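Local coordinates for insulinase family protease (PDB 3GO9), which belongs to the insulinase (M16) family of zinc metallopeptidases, though whether it cleaves peptides itself is unproven, at residues L299-K304 / N358-A363; S292-E297 / T370-Q375. All blocks are in the same frame, centred on the assembly; numbering follows the deposited sequence.

Contact 1 (L299-K304 / N358-A363). With ZN (zinc ion), chain D.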
ATOM      1  N   LEU A 299      -1.565 -21.248  -7.461  1.00 18.73           N
ATOM      2  CA  LEU A 299      -2.960 -21.583  -7.492  1.00 20.22           C
ATOM      3  C   LEU A 299      -3.648 -20.649  -8.454  1.00 20.04           C
ATOM      4  O   LEU A 299      -4.469 -21.103  -9.267  1.00 18.96           O
ATOM      5  CB  LEU A 299      -3.550 -21.561  -6.102  1.00 21.19           C
ATOM      6  CG  LEU A 299      -4.547 -20.576  -5.555  1.00 23.95           C
ATOM      7  CD1 LEU A 299      -5.521 -20.027  -6.551  1.00 24.98           C
ATOM      8  CD2 LEU A 299      -5.271 -21.327  -4.477  1.00 27.62           C
ATOM      9  N   PHE A 300      -3.289 -19.368  -8.434  1.00 19.31           N
ATOM     10  CA  PHE A 300      -3.992 -18.455  -9.316  1.00 21.33           C
ATOM     11  C   PHE A 300      -3.630 -18.728 -10.752  1.00 21.10           C
ATOM     12  O   PHE A 300      -4.480 -18.763 -11.667  1.00 20.80           O
ATOM     13  CB  PHE A 300      -3.733 -17.007  -8.999  1.00 21.57           C
ATOM     14  CG  PHE A 300      -4.616 -16.115  -9.778  1.00 24.65           C
ATOM     15  CD1 PHE A 300      -6.005 -16.187  -9.601  1.00 28.27           C
ATOM     16  CD2 PHE A 300      -4.099 -15.274 -10.735  1.00 27.38           C
ATOM     17  CE1 PHE A 300      -6.839 -15.402 -10.327  1.00 27.34           C
ATOM     18  CE2 PHE A 300      -4.965 -14.456 -11.469  1.00 29.60           C
ATOM     19  CZ  PHE A 300      -6.331 -14.521 -11.235  1.00 28.21           C
ATOM     20  N   TRP A 301      -2.351 -18.972 -10.945  1.00 20.43           N
ATOM     21  CA  TRP A 301      -1.808 -19.343 -12.216  1.00 20.79           C
ATOM     22  C   TRP A 301      -2.509 -20.587 -12.817  1.00 19.57           C
ATOM     23  O   TRP A 301      -2.900 -20.578 -13.979  1.00 19.59           O
ATOM     24  CB  TRP A 301      -0.329 -19.597 -11.993  1.00 22.95           C
ATOM     25  CG  TRP A 301       0.358 -20.219 -13.063  1.00 26.84           C
ATOM     26  CD1 TRP A 301       0.725 -19.651 -14.239  1.00 31.95           C
ATOM     27  CD2 TRP A 301       0.860 -21.573 -13.087  1.00 31.29           C
ATOM     28  NE1 TRP A 301       1.409 -20.563 -15.001  1.00 33.63           N
ATOM     29  CE2 TRP A 301       1.507 -21.747 -14.318  1.00 32.08           C
ATOM     30  CE3 TRP A 301       0.822 -22.648 -12.177  1.00 31.62           C
ATOM     31  CZ2 TRP A 301       2.099 -22.958 -14.688  1.00 32.96           C
ATOM     32  CZ3 TRP A 301       1.411 -23.842 -12.543  1.00 34.52           C
ATOM     33  CH2 TRP A 301       2.043 -23.989 -13.793  1.00 32.68           C
ATOM     34  N   HIS A 302      -2.684 -21.606 -11.992  1.00 17.07           N
ATOM     35  CA  HIS A 302      -3.284 -22.871 -12.430  1.00 15.97           C
ATOM     36  C   HIS A 302      -4.739 -22.665 -12.823  1.00 15.44           C
ATOM     37  O   HIS A 302      -5.170 -23.174 -13.865  1.00 15.17           O
ATOM     38  CB  HIS A 302      -3.266 -23.859 -11.311  1.00 15.05           C
ATOM     39  CG  HIS A 302      -3.922 -25.145 -11.645  1.00 14.64           C
ATOM     40  ND1 HIS A 302      -3.266 -26.137 -12.325  1.00 16.43           N
ATOM     41  CD2 HIS A 302      -5.162 -25.619 -11.377  1.00 16.33           C
ATOM     42  CE1 HIS A 302      -4.092 -27.157 -12.509  1.00 17.35           C
ATOM     43  NE2 HIS A 302      -5.252 -26.864 -11.952  1.00 17.08           N
ATOM     44  N   ILE A 303      -5.485 -21.963 -11.979  1.00 15.22           N
ATOM     45  CA  ILE A 303      -6.919 -21.698 -12.261  1.00 15.28           C
ATOM     46  C   ILE A 303      -7.031 -20.869 -13.535  1.00 16.16           C
ATOM     47  O   ILE A 303      -7.870 -21.168 -14.395  1.00 14.83           O
ATOM     48  CB  ILE A 303      -7.690 -21.073 -11.089  1.00 16.10           C
ATOM     49  CG1 ILE A 303      -7.661 -21.971  -9.838  1.00 16.41           C
ATOM     50  CG2 ILE A 303      -9.167 -20.781 -11.493  1.00 16.38           C
ATOM     51  CD1 ILE A 303      -8.157 -21.265  -8.603  1.00 17.36           C
ATOM     52  N   LYS A 304      -6.181 -19.858 -13.707  1.00 16.12           N
ATOM     53  CA  LYS A 304      -6.225 -19.068 -14.920  1.00 18.13           C
ATOM     54  C   LYS A 304      -5.994 -19.903 -16.142  1.00 18.68           C
ATOM     55  O   LYS A 304      -6.674 -19.696 -17.150  1.00 19.60           O
ATOM     56  CB  LYS A 304      -5.155 -17.974 -14.902  1.00 19.78           C
ATOM     57  CG  LYS A 304      -5.480 -16.813 -14.026  1.00 24.56           C
ATOM     58  CD  LYS A 304      -4.820 -15.537 -14.584  1.00 29.82           C
ATOM     59  CE  LYS A 304      -3.312 -15.698 -14.887  1.00 32.47           C
ATOM     60  NZ  LYS A 304      -3.057 -16.129 -16.311  1.00 35.58           N
ATOM     61  N   ASN A 358      -4.449 -32.670  -4.048  1.00 15.94           N
ATOM     62  CA  ASN A 358      -3.401 -33.222  -4.891  1.00 17.65           C
ATOM     63  C   ASN A 358      -2.328 -32.272  -5.378  1.00 16.92           C
ATOM     64  O   ASN A 358      -1.256 -32.722  -5.836  1.00 18.53           O
ATOM     65  CB  ASN A 358      -4.076 -33.887  -6.085  1.00 18.46           C
ATOM     66  CG  ASN A 358      -4.969 -35.047  -5.656  1.00 21.56           C
ATOM     67  OD1 ASN A 358      -6.112 -35.189  -6.110  1.00 28.62           O
ATOM     68  ND2 ASN A 358      -4.442 -35.876  -4.761  1.00 25.79           N
ATOM     69  N   GLY A 359      -2.580 -30.974  -5.307  1.00 15.16           N
ATOM     70  CA  GLY A 359      -1.629 -29.994  -5.718  1.00 15.60           C
ATOM     71  C   GLY A 359      -1.331 -29.975  -7.186  1.00 15.44           C
ATOM     72  O   GLY A 359      -2.131 -30.449  -8.024  1.00 16.19           O
ATOM     73  N   LEU A 360      -0.173 -29.439  -7.480  1.00 15.56           N
ATOM     74  CA  LEU A 360       0.345 -29.335  -8.824  1.00 14.81           C
ATOM     75  C   LEU A 360       0.896 -30.690  -9.236  1.00 15.52           C
ATOM     76  O   LEU A 360       1.365 -31.471  -8.408  1.00 14.42           O
ATOM     77  CB  LEU A 360       1.449 -28.294  -8.862  1.00 14.72           C
ATOM     78  CG  LEU A 360       1.094 -26.837  -8.626  1.00 17.77           C
ATOM     79  CD1 LEU A 360       2.277 -25.986  -9.084  1.00 19.88           C
ATOM     80  CD2 LEU A 360      -0.179 -26.453  -9.373  1.00 19.36           C
ATOM     81  N   SER A 361       0.858 -30.946 -10.534  1.00 14.98           N
ATOM     82  CA  SER A 361       1.644 -32.041 -11.111  1.00 16.25           C
ATOM     83  C   SER A 361       3.118 -31.661 -11.181  1.00 16.56           C
ATOM     84  O   SER A 361       3.486 -30.482 -11.109  1.00 16.13           O
ATOM     85  CB  SER A 361       1.165 -32.365 -12.534  1.00 16.86           C
ATOM     86  OG  SER A 361       1.483 -31.320 -13.397  1.00 17.55           O
ATOM     87  N   GLN A 362       3.971 -32.650 -11.378  1.00 17.66           N
ATOM     88  CA  GLN A 362       5.383 -32.363 -11.512  1.00 18.36           C
ATOM     89  C   GLN A 362       5.629 -31.490 -12.713  1.00 17.72           C
ATOM     90  O   GLN A 362       6.475 -30.614 -12.686  1.00 16.26           O
ATOM     91  CB  GLN A 362       6.181 -33.665 -11.662  1.00 19.43           C
ATOM     92  CG  GLN A 362       7.706 -33.442 -11.713  1.00 20.57           C
ATOM     93  CD  GLN A 362       8.261 -33.011 -10.380  1.00 21.69           C
ATOM     94  OE1 GLN A 362       8.082 -33.698  -9.364  1.00 22.08           O
ATOM     95  NE2 GLN A 362       8.927 -31.855 -10.366  1.00 22.57           N
ATOM     96  N   ALA A 363       4.907 -31.747 -13.812  1.00 17.98           N
ATOM     97  CA  ALA A 363       5.111 -30.950 -15.019  1.00 18.52           C
ATOM     98  C   ALA A 363       4.696 -29.494 -14.807  1.00 18.68           C
ATOM     99  O   ALA A 363       5.377 -28.567 -15.265  1.00 18.84           O
ATOM    100  CB  ALA A 363       4.328 -31.555 -16.204  1.00 18.95           C
TER
HETATM  101 ZN    ZN D 603      -7.021 -27.857 -11.950  0.80 19.26          ZN
HETATM  102  O   HOH W   1      -6.988 -29.308 -10.592  1.00 14.56           O
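Leu360 reaches across to Trp301 and His302, two neighbours on helix 283-309, from the turn that joins helix 341-358 to helix 362-377. The chain enters this turn at Gly359, the first residue to leave the helical path; its positive phi of 67° suits a residue without a side chain. Leu360 follows in an extended backbone conformation, its N hydrogen-bonded to Asn428 OD1. With CG beside the backbone N (chi1 -67°), the side chain leads to the helix and each methyl goes to a different ring. CD1 lies 4.2 Å from Trp301 CZ3, on the six-membered ring of the indole, while CD2 approaches the imidazole, 4.3 Å from His302 ND1. A branched aliphatic chain thus serves two aromatic partners at once, and Leu368 and Leu431 extend its apolar surroundings. Next comes Ser361, the N-cap of helix 362-377, whose short hydroxyl side chain caps a backbone N in the first turn. His302 turns its other nitrogen to metal: NE2 holds zinc at 2.0 Å, a water binds at the same distance, and Glu351 of helix 341-358 is a further ligand. The contact itself is apolar and van der Waals, so it adds no ligand to the zinc, and the polar work of His302 is done through NE2.

Contact 2 (S292-E297 / T370-Q375)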
ATOM      1  N   SER A 292       4.887 -19.385   0.908  1.00 12.50           N
ATOM      2  CA  SER A 292       3.455 -19.080   1.019  1.00 13.52           C
ATOM      3  C   SER A 292       2.992 -18.265  -0.184  1.00 14.72           C
ATOM      4  O   SER A 292       1.958 -18.598  -0.817  1.00 12.79           O
ATOM      5  CB  SER A 292       3.198 -18.316   2.291  1.00 15.17           C
ATOM      6  OG  SER A 292       3.346 -19.203   3.369  1.00 19.83           O
ATOM      7  N   ASP A 293       3.739 -17.213  -0.520  1.00 13.28           N
ATOM      8  CA  ASP A 293       3.444 -16.354  -1.683  1.00 16.07           C
ATOM      9  C   ASP A 293       3.406 -17.172  -2.977  1.00 15.64           C
ATOM     10  O   ASP A 293       2.525 -16.986  -3.815  1.00 16.79           O
ATOM     11  CB  ASP A 293       4.530 -15.273  -1.752  1.00 17.18           C
ATOM     12  CG  ASP A 293       4.527 -14.445  -3.047  1.00 21.80           C
ATOM     13  OD1 ASP A 293       3.578 -13.705  -3.271  1.00 22.22           O
ATOM     14  OD2 ASP A 293       5.556 -14.467  -3.793  1.00 26.69           O
ATOM     15  N   LEU A 294       4.376 -18.075  -3.147  1.00 14.22           N
ATOM     16  CA  LEU A 294       4.460 -18.834  -4.390  1.00 14.08           C
ATOM     17  C   LEU A 294       3.282 -19.825  -4.515  1.00 14.48           C
ATOM     18  O   LEU A 294       2.821 -20.060  -5.644  1.00 14.77           O
ATOM     19  CB  LEU A 294       5.811 -19.502  -4.566  1.00 14.52           C
ATOM     20  CG  LEU A 294       6.008 -20.252  -5.882  1.00 15.55           C
ATOM     21  CD1 LEU A 294       5.848 -19.349  -7.085  1.00 15.11           C
ATOM     22  CD2 LEU A 294       7.379 -20.927  -5.878  1.00 14.12           C
ATOM     23  N   ALA A 295       2.865 -20.424  -3.405  1.00 14.27           N
ATOM     24  CA  ALA A 295       1.677 -21.317  -3.401  1.00 15.47           C
ATOM     25  C   ALA A 295       0.447 -20.522  -3.873  1.00 16.65           C
ATOM     26  O   ALA A 295      -0.313 -20.987  -4.699  1.00 16.69           O
ATOM     27  CB  ALA A 295       1.437 -21.892  -2.030  1.00 15.71           C
ATOM     28  N   ARG A 296       0.282 -19.311  -3.353  1.00 17.60           N
ATOM     29  CA  ARG A 296      -0.815 -18.442  -3.774  0.50 18.54           C
ATOM     30  C   ARG A 296      -0.726 -18.131  -5.259  1.00 18.74           C
ATOM     31  O   ARG A 296      -1.725 -18.204  -5.985  1.00 19.47           O
ATOM     32  CB  ARG A 296      -0.845 -17.154  -2.928  0.50 19.10           C
ATOM     33  CG  ARG A 296      -1.240 -17.409  -1.493  0.50 20.67           C
ATOM     34  CD  ARG A 296      -1.397 -16.122  -0.669  0.50 23.80           C
ATOM     35  NE  ARG A 296      -0.126 -15.480  -0.300  0.50 24.43           N
ATOM     36  CZ  ARG A 296       0.442 -15.570   0.900  0.50 26.75           C
ATOM     37  NH1 ARG A 296      -0.088 -16.325   1.851  0.50 28.40           N
ATOM     38  NH2 ARG A 296       1.589 -14.946   1.138  0.50 25.62           N
ATOM     39  N   GLU A 297       0.476 -17.820  -5.729  1.00 18.35           N
ATOM     40  CA  GLU A 297       0.675 -17.504  -7.103  1.00 18.80           C
ATOM     41  C   GLU A 297       0.404 -18.731  -7.988  1.00 19.14           C
ATOM     42  O   GLU A 297      -0.256 -18.630  -9.048  1.00 18.55           O
ATOM     43  CB  GLU A 297       2.084 -16.956  -7.301  1.00 19.66           C
ATOM     44  CG  GLU A 297       2.370 -16.470  -8.655  1.00 23.30           C
ATOM     45  CD  GLU A 297       3.797 -16.070  -8.835  1.00 28.22           C
ATOM     46  OE1 GLU A 297       4.220 -16.010  -9.988  1.00 33.93           O
ATOM     47  OE2 GLU A 297       4.499 -15.817  -7.843  1.00 29.58           O
ATOM     48  N   THR A 370      10.564 -22.906 -13.958  1.00 20.95           N
ATOM     49  CA  THR A 370      11.258 -22.285 -15.106  1.00 21.73           C
ATOM     50  C   THR A 370      10.879 -20.789 -15.226  1.00 21.47           C
ATOM     51  O   THR A 370      11.735 -19.903 -15.457  1.00 19.62           O
ATOM     52  CB  THR A 370      10.930 -23.078 -16.419  1.00 21.94           C
ATOM     53  OG1 THR A 370      11.451 -24.401 -16.290  1.00 25.17           O
ATOM     54  CG2 THR A 370      11.531 -22.433 -17.658  1.00 22.49           C
ATOM     55  N   GLN A 371       9.591 -20.518 -15.047  1.00 21.23           N
ATOM     56  CA  GLN A 371       9.061 -19.177 -15.135  1.00 22.22           C
ATOM     57  C   GLN A 371       9.611 -18.302 -14.005  1.00 21.08           C
ATOM     58  O   GLN A 371      10.041 -17.158 -14.208  1.00 20.11           O
ATOM     59  CB  GLN A 371       7.529 -19.236 -15.112  1.00 23.79           C
ATOM     60  CG  GLN A 371       6.752 -17.912 -14.881  1.00 28.56           C
ATOM     61  CD  GLN A 371       5.212 -18.136 -14.817  1.00 35.21           C
ATOM     62  OE1 GLN A 371       4.509 -17.542 -13.973  1.00 40.70           O
ATOM     63  NE2 GLN A 371       4.696 -19.003 -15.704  1.00 38.15           N
ATOM     64  N   LYS A 372       9.662 -18.839 -12.797  1.00 19.10           N
ATOM     65  CA  LYS A 372      10.141 -17.991 -11.681  1.00 18.54           C
ATOM     66  C   LYS A 372      11.642 -17.754 -11.795  1.00 18.16           C
ATOM     67  O   LYS A 372      12.152 -16.693 -11.456  1.00 16.47           O
ATOM     68  CB  LYS A 372       9.795 -18.653 -10.325  1.00 18.91           C
ATOM     69  CG  LYS A 372       8.300 -18.840 -10.024  1.00 18.81           C
ATOM     70  CD  LYS A 372       7.393 -17.634 -10.286  1.00 21.69           C
ATOM     71  CE  LYS A 372       7.711 -16.472  -9.410  1.00 23.90           C
ATOM     72  NZ  LYS A 372       6.785 -15.350  -9.724  1.00 23.57           N
ATOM     73  N   ASN A 373      12.353 -18.751 -12.295  1.00 18.25           N
ATOM     74  CA  ASN A 373      13.786 -18.615 -12.551  1.00 18.37           C
ATOM     75  C   ASN A 373      14.053 -17.597 -13.661  1.00 19.06           C
ATOM     76  O   ASN A 373      15.003 -16.795 -13.582  1.00 17.27           O
ATOM     77  CB  ASN A 373      14.434 -19.985 -12.871  1.00 19.22           C
ATOM     78  CG  ASN A 373      14.932 -20.716 -11.590  1.00 21.93           C
ATOM     79  OD1 ASN A 373      15.727 -20.163 -10.805  1.00 23.78           O
ATOM     80  ND2 ASN A 373      14.467 -21.945 -11.389  1.00 21.53           N
ATOM     81  N   ASP A 374      13.175 -17.588 -14.664  1.00 19.69           N
ATOM     82  CA  ASP A 374      13.273 -16.576 -15.724  1.00 20.80           C
ATOM     83  C   ASP A 374      13.125 -15.162 -15.165  1.00 20.60           C
ATOM     84  O   ASP A 374      13.944 -14.284 -15.420  1.00 19.63           O
ATOM     85  CB  ASP A 374      12.206 -16.814 -16.800  1.00 21.93           C
ATOM     86  CG  ASP A 374      12.382 -15.872 -18.002  1.00 25.92           C
ATOM     87  OD1 ASP A 374      13.478 -15.901 -18.604  1.00 29.06           O
ATOM     88  OD2 ASP A 374      11.443 -15.119 -18.316  1.00 30.88           O
ATOM     89  N   GLN A 375      12.089 -14.965 -14.373  1.00 19.39           N
ATOM     90  CA  GLN A 375      11.850 -13.675 -13.737  1.00 20.18           C
ATOM     91  C   GLN A 375      13.006 -13.218 -12.885  1.00 19.24           C
ATOM     92  O   GLN A 375      13.392 -12.073 -12.946  1.00 18.10           O
ATOM     93  CB  GLN A 375      10.602 -13.729 -12.912  1.00 20.93           C
ATOM     94  CG  GLN A 375       9.372 -14.127 -13.723  1.00 23.46           C
ATOM     95  CD  GLN A 375       8.187 -14.448 -12.833  1.00 29.91           C
ATOM     96  OE1 GLN A 375       8.180 -14.126 -11.640  1.00 32.38           O
ATOM     97  NE2 GLN A 375       7.170 -15.074 -13.414  1.00 34.36           N
TER
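Glu297 and Lys372 join two helices of the M16 inactive-domain region by an interhelical salt bridge, with Leu294 packed beside it. The short helical segments run at 119° to each other, their axes 13.1 Å apart at closest, a separation that long side chains must span. The apolar part is small: Leu294 brings CD1 to 3.9 Å from Lys372 CG, and the leucine and the lysine stem run alongside each other, heading opposite ways. Lysine suits the place because its methylene stem can lie against leucine while its amine goes on to an acid. Bends at chi2 and chi3 lead that stem past Leu294 CD1, then turn NZ along its own helix, where both Glu297 and Gln375 can meet it. The ionic part rests on Glu297, which, extended beyond CG, reaches from the facing helix toward the lysine. Lys372 NZ lies 2.7 Å from Glu297 OE1, on the syn lone pair; OE2 adds only a weak bond at 3.0 Å. Asp293 OD2, 6.1 Å from the same NZ, may add a little to the negative field. Within its own helix Lys372 NZ donates to Gln375 OE1 at 2.7 Å. The C=O...N angle there is 125°.

Both contacts tie helix 283-309 to the region of helix 362-377, with contact 1 nested along the chain inside the loop closed by contact 2. Their centres lie about 11 Å apart, and they meet where Trp301 NE1 comes within 3.7 Å of Gln371 NE2, a packing approach. Contact 1, at the start of helix 362-377, is the more buried, though it is farther from the chain's centre; it relies on aliphatic-aromatic packing, and its polar chemistry is directed to a zinc site beside it. Contact 2, farther along that helix, is partly buried and pairs opposite charges, while helix 408-421 also touches its lysine through Arg415 and Leu419.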